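Carboxyvinyl-carboxyphosphonate phosphorylmutase (Bacillus anthracis, PDB 4IQD) belongs to the phosphoenolpyruvate phosphomutase family, folds as a TIM-type alpha/beta barrel, an enzyme scaffold, and binds pyruvic acid. Local coordinates at residues V141-E144 and E145-K149; R248-A251 and K252-N256. All coordinates share one frame; numbering follows the deposited sequence.

Contact 1 of 2, residues V141-E144 and E145-K149; sequences VTTE and ELVQK
Thr-142 and Glu-145 meet at the start of helix 143-156 in a capping box, a clear example of how the opening turn of a helix can satisfy its own backbone. The two side chains run roughly at right angles to each other. Thr-142 sits at the N-cap with its hydroxyl between its own backbone N and carbonyl carbon (chi1 58°), and from there OG1 accepts from Glu-145 N at 3.1 Å. The same hydroxyl donates to Glu-145 OE1 over 3.1 Å, and OE1 receives it on its anti lone pair, the one facing away from OE2. Thr-142 N completes the box by donating to Glu-145 OE1, 3.3 Å away; this N-H comes to the carboxylate from well above its plane. To reach back over the first turn, Glu-145 adopts a chi1 of -137°, well off a staggered value, with the chain extended beyond CG. Its carboxylate thereby also lies against Val-141, whose CB is 3.5 Å from Glu-145 CD and whose CG1 lies 3.5 Å from Glu-145 OE2. Glu-144, in the first turn, meets Gln-148 of the next: the two side chains cross at a slant, with the carboxylate stacked on the amide, the planes 18° apart, and Glu-144 OE2 3.8 Å from Gln-148 NE2. Gln-148 N donates to Glu-144 O at 2.9 Å, an ordinary helical bond. Thr-143 packs on Arg-180, Ala-183 and Tyr-184 of helix 174-187, while Leu-146 turns inward to Ile-123 of strand 120-124. With OE1 gripped by two donors of a single residue, the Glu-145 carboxylate is probably restrained in its rotation, and its negative charge at the N-terminus of the helix would be expected to interact favourably with the helix dipole.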
ATOM      1  N   VAL A 141      15.243  13.871  23.899  1.00 22.83           N
ATOM      2  CA  VAL A 141      16.372  14.758  23.686  1.00 22.36           C
ATOM      3  C   VAL A 141      16.144  16.015  24.500  1.00 27.62           C
ATOM      4  O   VAL A 141      15.042  16.246  24.999  1.00 25.07           O
ATOM      5  CB  VAL A 141      16.515  15.158  22.212  1.00 24.28           C
ATOM      6  CG1 VAL A 141      16.677  13.927  21.339  1.00 23.45           C
ATOM      7  CG2 VAL A 141      15.319  15.991  21.765  1.00 24.96           C
ATOM      8  N   THR A 142      17.183  16.827  24.638  1.00 28.99           N
ATOM      9  CA  THR A 142      17.050  18.078  25.359  1.00 27.91           C
ATOM     10  C   THR A 142      16.105  18.987  24.600  1.00 28.12           C
ATOM     11  O   THR A 142      15.879  18.807  23.402  1.00 27.96           O
ATOM     12  CB  THR A 142      18.394  18.791  25.516  1.00 30.43           C
ATOM     13  OG1 THR A 142      18.955  19.040  24.223  1.00 33.27           O
ATOM     14  CG2 THR A 142      19.350  17.939  26.323  1.00 32.58           C
ATOM     15  N   THR A 143      15.544  19.958  25.306  1.00 23.50           N
ATOM     16  CA  THR A 143      14.649  20.920  24.692  1.00 22.59           C
ATOM     17  C   THR A 143      15.357  21.650  23.557  1.00 24.27           C
ATOM     18  O   THR A 143      14.790  21.830  22.483  1.00 26.30           O
ATOM     19  CB  THR A 143      14.131  21.930  25.722  1.00 23.87           C
ATOM     20  OG1 THR A 143      13.508  21.227  26.804  1.00 26.25           O
ATOM     21  CG2 THR A 143      13.121  22.866  25.087  1.00 26.18           C
ATOM     22  N   GLU A 144      16.603  22.047  23.800  1.00 27.43           N
ATOM     23  CA  GLU A 144      17.414  22.740  22.803  1.00 28.95           C
ATOM     24  C   GLU A 144      17.605  21.884  21.564  1.00 29.08           C
ATOM     25  O   GLU A 144      17.625  22.387  20.439  1.00 31.79           O
ATOM     26  CB  GLU A 144      18.785  23.088  23.380  1.00 33.53           C
ATOM     27  CG  GLU A 144      19.801  23.526  22.334  1.00 40.04           C
ATOM     28  CD  GLU A 144      21.205  23.640  22.891  1.00 48.60           C
ATOM     29  OE1 GLU A 144      21.743  22.618  23.369  1.00 53.33           O
ATOM     30  OE2 GLU A 144      21.770  24.754  22.853  1.00 50.39           O
ATOM     31  N   GLU A 145      17.741  20.583  21.783  1.00 26.65           N
ATOM     32  CA  GLU A 145      18.002  19.648  20.705  1.00 25.49           C
ATOM     33  C   GLU A 145      16.906  19.695  19.643  1.00 23.62           C
ATOM     34  O   GLU A 145      17.197  19.691  18.450  1.00 20.58           O
ATOM     35  CB  GLU A 145      18.162  18.237  21.267  1.00 32.87           C
ATOM     36  CG  GLU A 145      19.305  17.450  20.655  1.00 40.73           C
ATOM     37  CD  GLU A 145      19.722  16.266  21.510  1.00 47.07           C
ATOM     38  OE1 GLU A 145      19.823  16.429  22.750  1.00 48.54           O
ATOM     39  OE2 GLU A 145      19.941  15.173  20.943  1.00 46.70           O
ATOM     40  N   LEU A 146      15.649  19.755  20.073  1.00 24.76           N
ATOM     41  CA  LEU A 146      14.544  19.883  19.128  1.00 23.21           C
ATOM     42  C   LEU A 146      14.435  21.314  18.619  1.00 24.14           C
ATOM     43  O   LEU A 146      14.098  21.544  17.460  1.00 23.76           O
ATOM     44  CB  LEU A 146      13.212  19.448  19.742  1.00 21.45           C
ATOM     45  CG  LEU A 146      12.079  19.422  18.706  1.00 21.33           C
ATOM     46  CD1 LEU A 146      12.457  18.527  17.536  1.00 22.49           C
ATOM     47  CD2 LEU A 146      10.752  18.986  19.294  1.00 23.55           C
ATOM     48  N   VAL A 147      14.723  22.266  19.499  1.00 25.77           N
ATOM     49  CA  VAL A 147      14.664  23.682  19.162  1.00 25.87           C
ATOM     50  C   VAL A 147      15.513  23.986  17.938  1.00 27.76           C
ATOM     51  O   VAL A 147      15.062  24.651  17.007  1.00 32.62           O
ATOM     52  CB  VAL A 147      15.120  24.556  20.351  1.00 26.17           C
ATOM     53  CG1 VAL A 147      15.634  25.911  19.877  1.00 25.35           C
ATOM     54  CG2 VAL A 147      13.981  24.725  21.348  1.00 26.72           C
ATOM     55  N   GLN A 148      16.737  23.478  17.935  1.00 24.31           N
ATOM     56  CA  GLN A 148      17.635  23.673  16.809  1.00 25.32           C
ATOM     57  C   GLN A 148      17.096  23.021  15.540  1.00 27.32           C
ATOM     58  O   GLN A 148      17.181  23.593  14.455  1.00 28.81           O
ATOM     59  CB  GLN A 148      19.014  23.125  17.141  1.00 29.07           C
ATOM     60  CG  GLN A 148      19.702  23.882  18.251  1.00 31.74           C
ATOM     61  CD  GLN A 148      20.997  23.233  18.665  1.00 37.46           C
ATOM     62  OE1 GLN A 148      21.135  22.012  18.611  1.00 39.06           O
ATOM     63  NE2 GLN A 148      21.960  24.046  19.077  1.00 41.70           N
ATOM     64  N   LYS A 149      16.533  21.826  15.681  1.00 26.86           N
ATOM     65  CA  LYS A 149      15.948  21.123  14.548  1.00 18.25           C
ATOM     66  C   LYS A 149      14.792  21.905  13.932  1.00 20.69           C
ATOM     67  O   LYS A 149      14.654  21.964  12.712  1.00 21.24           O
ATOM     68  CB  LYS A 149      15.479  19.729  14.957  1.00 20.28           C
ATOM     69  CG  LYS A 149      16.606  18.738  15.157  1.00 25.30           C
ATOM     70  CD  LYS A 149      16.079  17.322  15.291  1.00 27.59           C
ATOM     71  CE  LYS A 149      17.201  16.308  15.160  1.00 30.14           C
ATOM     72  NZ  LYS A 149      16.702  14.907  15.154  1.00 32.94           N
TER

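Contact 2 of 2, residues R248-A251 and K252-N256; sequences RVAA and KAYEN
The Tyr-254 ring lies with one face over the carbonyl of Ala-250, whose O sits 3.2 Å from the ring plane and above its centre, while Ala-251 N approaches that same face. At the hydroxyl end, Ala-250 CB packs against the ring, 4.1 Å from Tyr-254 CZ. The ring reaches this place by folding back along its own helix: CG stands anti to the carbonyl carbon (chi1 -59°), which directs the phenol toward the preceding turn. Ala-250 O thus plays two parts, facing the aromatic ring and accepting from Tyr-254 N at 3.0 Å. With just alanine methyls at 250 and 251, the ring lies close against the backbone. On another side of the helix Lys-252 bends at chi2, and its NZ forms a long salt bridge with Glu-255 OE1 at 3.9 Å. Arg-248 extends away from this turn to pair with Glu-220 through NE and to bond Thr-219, a residue of a pyruvic acid pocket, through NH2. The second subunit packs here too: Tyr-254 of that subunit touches Ala-250, Met-274 of that subunit meets Val-249, and its Asn-273 and Gln-275 lie against Lys-252 and Ala-251. Both segments belong to helix 245-264, which follows directly on strand 239-242 of the barrel.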
ATOM      1  N   ARG A 248      -5.346  -0.786  10.019  1.00 18.08           N
ATOM      2  CA  ARG A 248      -5.951  -1.707  10.973  1.00 18.21           C
ATOM      3  C   ARG A 248      -7.141  -2.435  10.370  1.00 21.69           C
ATOM      4  O   ARG A 248      -7.273  -3.647  10.523  1.00 22.49           O
ATOM      5  CB  ARG A 248      -6.395  -0.973  12.234  1.00 18.34           C
ATOM      6  CG  ARG A 248      -5.269  -0.369  13.041  1.00 18.38           C
ATOM      7  CD  ARG A 248      -5.619  -0.402  14.512  1.00 18.59           C
ATOM      8  NE  ARG A 248      -4.915   0.610  15.290  1.00 24.88           N
ATOM      9  CZ  ARG A 248      -3.716   0.435  15.833  1.00 26.77           C
ATOM     10  NH1 ARG A 248      -3.075  -0.714  15.667  1.00 29.88           N
ATOM     11  NH2 ARG A 248      -3.157   1.414  16.535  1.00 20.73           N
ATOM     12  N   VAL A 249      -8.005  -1.688   9.691  1.00 21.50           N
ATOM     13  CA  VAL A 249      -9.198  -2.256   9.075  1.00 19.05           C
ATOM     14  C   VAL A 249      -8.858  -3.070   7.829  1.00 21.24           C
ATOM     15  O   VAL A 249      -9.517  -4.066   7.530  1.00 22.99           O
ATOM     16  CB  VAL A 249     -10.235  -1.163   8.718  1.00 18.30           C
ATOM     17  CG1 VAL A 249     -10.801  -0.529   9.975  1.00 18.43           C
ATOM     18  CG2 VAL A 249      -9.619  -0.105   7.824  1.00 29.90           C
ATOM     19  N   ALA A 250      -7.825  -2.646   7.109  1.00 19.29           N
ATOM     20  CA  ALA A 250      -7.409  -3.327   5.894  1.00 21.17           C
ATOM     21  C   ALA A 250      -6.811  -4.683   6.231  1.00 23.79           C
ATOM     22  O   ALA A 250      -7.100  -5.682   5.575  1.00 24.00           O
ATOM     23  CB  ALA A 250      -6.406  -2.481   5.129  1.00 17.93           C
ATOM     24  N   ALA A 251      -5.976  -4.709   7.265  1.00 22.23           N
ATOM     25  CA  ALA A 251      -5.321  -5.939   7.683  1.00 18.13           C
ATOM     26  C   ALA A 251      -6.351  -6.942   8.189  1.00 19.20           C
ATOM     27  O   ALA A 251      -6.200  -8.145   8.000  1.00 19.93           O
ATOM     28  CB  ALA A 251      -4.285  -5.649   8.746  1.00 18.16           C
ATOM     29  N   LYS A 252      -7.402  -6.434   8.819  1.00 19.81           N
ATOM     30  CA  LYS A 252      -8.493  -7.278   9.281  1.00 18.51           C
ATOM     31  C   LYS A 252      -9.218  -7.892   8.090  1.00 20.86           C
ATOM     32  O   LYS A 252      -9.601  -9.063   8.115  1.00 20.25           O
ATOM     33  CB  LYS A 252      -9.476  -6.459  10.117  1.00 18.59           C
ATOM     34  CG  LYS A 252     -10.478  -7.301  10.878  1.00 19.79           C
ATOM     35  CD  LYS A 252      -9.770  -8.292  11.779  1.00 23.10           C
ATOM     36  CE  LYS A 252     -10.753  -9.074  12.630  1.00 27.61           C
ATOM     37  NZ  LYS A 252     -10.065 -10.056  13.514  1.00 29.33           N
ATOM     38  N   ALA A 253      -9.391  -7.090   7.044  1.00 21.89           N
ATOM     39  CA  ALA A 253     -10.121  -7.512   5.856  1.00 21.29           C
ATOM     40  C   ALA A 253      -9.364  -8.567   5.058  1.00 19.93           C
ATOM     41  O   ALA A 253      -9.975  -9.458   4.474  1.00 18.70           O
ATOM     42  CB  ALA A 253     -10.450  -6.312   4.980  1.00 18.38           C
ATOM     43  N   TYR A 254      -8.038  -8.466   5.033  1.00 20.30           N
ATOM     44  CA  TYR A 254      -7.225  -9.484   4.381  1.00 22.68           C
ATOM     45  C   TYR A 254      -7.494 -10.814   5.069  1.00 23.20           C
ATOM     46  O   TYR A 254      -7.829 -11.808   4.426  1.00 23.97           O
ATOM     47  CB  TYR A 254      -5.737  -9.156   4.495  1.00 18.29           C
ATOM     48  CG  TYR A 254      -5.325  -7.829   3.905  1.00 19.74           C
ATOM     49  CD1 TYR A 254      -6.014  -7.273   2.836  1.00 22.55           C
ATOM     50  CD2 TYR A 254      -4.241  -7.133   4.419  1.00 18.58           C
ATOM     51  CE1 TYR A 254      -5.635  -6.059   2.299  1.00 25.02           C
ATOM     52  CE2 TYR A 254      -3.853  -5.925   3.889  1.00 17.99           C
ATOM     53  CZ  TYR A 254      -4.553  -5.390   2.830  1.00 24.91           C
ATOM     54  OH  TYR A 254      -4.165  -4.180   2.303  1.00 27.27           O
ATOM     55  N   GLU A 255      -7.356 -10.793   6.391  1.00 21.14           N
ATOM     56  CA  GLU A 255      -7.500 -11.963   7.248  1.00 24.17           C
ATOM     57  C   GLU A 255      -8.805 -12.709   7.009  1.00 21.59           C
ATOM     58  O   GLU A 255      -8.812 -13.927   6.853  1.00 22.16           O
ATOM     59  CB  GLU A 255      -7.397 -11.527   8.716  1.00 32.36           C
ATOM     60  CG  GLU A 255      -7.436 -12.646   9.744  1.00 38.79           C
ATOM     61  CD  GLU A 255      -7.321 -12.124  11.173  1.00 49.14           C
ATOM     62  OE1 GLU A 255      -6.948 -10.943  11.357  1.00 50.83           O
ATOM     63  OE2 GLU A 255      -7.608 -12.893  12.115  1.00 52.52           O
ATOM     64  N   ASN A 256      -9.904 -11.966   6.971  1.00 20.07           N
ATOM     65  CA  ASN A 256     -11.224 -12.552   6.784  1.00 23.04           C
ATOM     66  C   ASN A 256     -11.441 -13.145   5.400  1.00 25.45           C
ATOM     67  O   ASN A 256     -12.075 -14.188   5.255  1.00 27.78           O
ATOM     68  CB  ASN A 256     -12.310 -11.515   7.073  1.00 27.10           C
ATOM     69  CG  ASN A 256     -12.447 -11.212   8.551  1.00 30.64           C
ATOM     70  OD1 ASN A 256     -12.242 -12.083   9.394  1.00 34.45           O
ATOM     71  ND2 ASN A 256     -12.793  -9.974   8.873  1.00 30.88           N
TER

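How the contacts relate
Contact 1 precedes contact 2 along the chain. Their centres are 39 Å apart, on opposite sides of the chain's centre, and their nearest atoms stay about 23 Å from each other, so neither touches the other. Contact 1 opens helix 143-156, which connects strands 120-124 and 161-166 of the barrel in a beta-alpha-beta unit. Contact 2 lies on helix 245-264, just after strand 239-242 of the barrel. Both belong to the same phosphoenolpyruvate phosphomutase-type barrel. The pair therefore samples two sides of one fold: a solvent-facing helix start, and a largely buried stretch of helix at the subunit interface.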